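Local coordinates for protein inulin fructotransferase (Bacillus sp. snu-7, PDB 2INV) that converts inulin to a di-fructose anhydride by intramolecular fructosyl transfer, working as a trimeric right-handed parallel beta-helix lyase, at residues D193-N198 / V209-A214. Numbering follows the deposited sequence.
Sequences DALRVN and VELTGA. With FRU (beta-D-fructofuranose), chain E.
Leu195 and Leu211 face each other across the inside of the beta-helix, each reaching in from its own wall. One methyl of each makes the touch, Leu195 CD2 lying 3.9 Å from Leu211 CD2, and the two side chains cross at a slant. Leu195 turns CG away from its own N (chi1 165°) and Leu211 turns CG away from its carbonyl carbon, which brings the two CD2 methyls together. Beside them Val197 CG1 meets Val209 CG2 at 4.3 Å, a looser touch. Both pairs are apolar, and all four residues are buried. At the turn before Leu195, Asp193 grips a bound fructose with both carboxylate oxygens: O3 of the sugar donates to OD2 at 2.6 Å and O4 to OD1 at 2.7 Å. OD2 also forms a salt bridge with Arg134, which lines the same sugar pocket with Gln216. An asparagine in place of Asp193 would probably leave one of the two sugar hydroxyls without its acceptor and cost Arg134 its salt bridge to this side chain. Arg196, pointing out of the helix, forms a salt bridge with Asp199 of a neighbouring subunit. Strand 196-198 lies parallel to strands 174-181 and 219-221, and strand 207-211 to 185-193 and 232-240; Leu195 and Val197 also pack on Val189 and Leu187, Val209 on Leu234.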
# COMPACT_ATOMS: atom_id res chain seq x y z
N ASP A 193 14.06 -12.03 -4.58
CA ASP A 193 13.11 -12.45 -5.59
C ASP A 193 11.73 -12.49 -4.94
O ASP A 193 11.51 -13.22 -3.98
CB ASP A 193 13.57 -13.82 -6.10
CG ASP A 193 12.66 -14.41 -7.16
OD1 ASP A 193 11.85 -13.66 -7.77
OD2 ASP A 193 12.76 -15.64 -7.40
N ALA A 194 10.81 -11.66 -5.45
CA ALA A 194 9.45 -11.56 -4.92
C ALA A 194 9.48 -11.09 -3.47
O ALA A 194 8.63 -11.46 -2.66
CB ALA A 194 8.74 -12.90 -5.02
N LEU A 195 10.49 -10.28 -3.17
CA LEU A 195 10.66 -9.74 -1.83
C LEU A 195 9.67 -8.63 -1.56
O LEU A 195 9.25 -7.90 -2.45
CB LEU A 195 12.07 -9.16 -1.64
CG LEU A 195 12.23 -8.26 -0.40
CD1 LEU A 195 12.21 -9.11 0.85
CD2 LEU A 195 13.53 -7.49 -0.50
N ARG A 196 9.30 -8.52 -0.29
CA ARG A 196 8.39 -7.48 0.09
C ARG A 196 8.87 -6.76 1.32
O ARG A 196 9.10 -7.36 2.38
CB ARG A 196 7.00 -8.01 0.33
CG ARG A 196 6.09 -7.73 -0.83
CD ARG A 196 4.78 -8.36 -0.56
NE ARG A 196 4.97 -9.79 -0.36
CZ ARG A 196 4.11 -10.55 0.30
NH1 ARG A 196 3.02 -10.02 0.85
NH2 ARG A 196 4.34 -11.85 0.42
N VAL A 197 9.04 -5.46 1.14
CA VAL A 197 9.49 -4.56 2.18
C VAL A 197 8.39 -3.51 2.18
O VAL A 197 8.37 -2.63 1.32
CB VAL A 197 10.84 -3.97 1.77
CG1 VAL A 197 11.30 -2.94 2.77
CG2 VAL A 197 11.88 -5.08 1.63
N ASN A 198 7.47 -3.61 3.13
CA ASN A 198 6.34 -2.69 3.20
C ASN A 198 5.89 -2.38 4.63
O ASN A 198 6.02 -3.22 5.52
CB ASN A 198 5.14 -3.28 2.44
CG ASN A 198 4.52 -4.44 3.18
OD1 ASN A 198 5.15 -5.48 3.37
ND2 ASN A 198 3.27 -4.27 3.61
N VAL A 209 17.58 0.67 3.14
CA VAL A 209 17.33 -0.58 2.43
C VAL A 209 18.29 -0.77 1.26
O VAL A 209 18.34 0.04 0.34
CB VAL A 209 15.88 -0.67 1.92
CG1 VAL A 209 15.70 -1.97 1.13
CG2 VAL A 209 14.92 -0.63 3.09
N GLU A 210 19.04 -1.86 1.31
CA GLU A 210 20.03 -2.19 0.28
C GLU A 210 19.75 -3.51 -0.44
O GLU A 210 19.99 -4.59 0.11
CB GLU A 210 21.43 -2.23 0.90
CG GLU A 210 21.91 -0.88 1.41
CD GLU A 210 23.20 -0.99 2.20
OE1 GLU A 210 23.13 -1.01 3.45
OE2 GLU A 210 24.29 -1.07 1.58
N LEU A 211 19.25 -3.42 -1.67
CA LEU A 211 18.95 -4.60 -2.48
C LEU A 211 20.11 -4.78 -3.45
O LEU A 211 20.10 -4.27 -4.57
CB LEU A 211 17.65 -4.39 -3.23
CG LEU A 211 16.57 -3.84 -2.30
CD1 LEU A 211 15.30 -3.54 -3.08
CD2 LEU A 211 16.29 -4.84 -1.18
N THR A 212 21.11 -5.52 -2.99
CA THR A 212 22.32 -5.77 -3.74
C THR A 212 22.33 -7.03 -4.59
O THR A 212 21.37 -7.80 -4.58
CB THR A 212 23.51 -5.81 -2.77
OG1 THR A 212 23.29 -6.84 -1.81
CG2 THR A 212 23.63 -4.48 -2.04
N GLY A 213 23.42 -7.23 -5.32
CA GLY A 213 23.57 -8.39 -6.17
C GLY A 213 22.70 -8.31 -7.41
O GLY A 213 23.18 -7.98 -8.51
N ALA A 214 21.42 -8.63 -7.25
CA ALA A 214 20.47 -8.60 -8.36
C ALA A 214 19.10 -8.89 -7.77
O ALA A 214 18.99 -9.34 -6.62
CB ALA A 214 20.84 -9.65 -9.39
C1 FRU E . 10.30 -18.63 -12.05
C2 FRU E . 11.23 -17.35 -12.05
C3 FRU E . 11.23 -16.57 -10.71
C4 FRU E . 11.38 -15.08 -11.10
C5 FRU E . 10.75 -15.06 -12.46
C6 FRU E . 11.62 -14.60 -13.53
O1 FRU E . 9.32 -18.34 -11.57
O2 FRU E . 12.47 -17.77 -12.59
O3 FRU E . 11.81 -16.82 -9.46
O4 FRU E . 10.81 -14.20 -10.15
O5 FRU E . 10.50 -16.45 -12.87
O6 FRU E . 11.51 -14.04 -14.63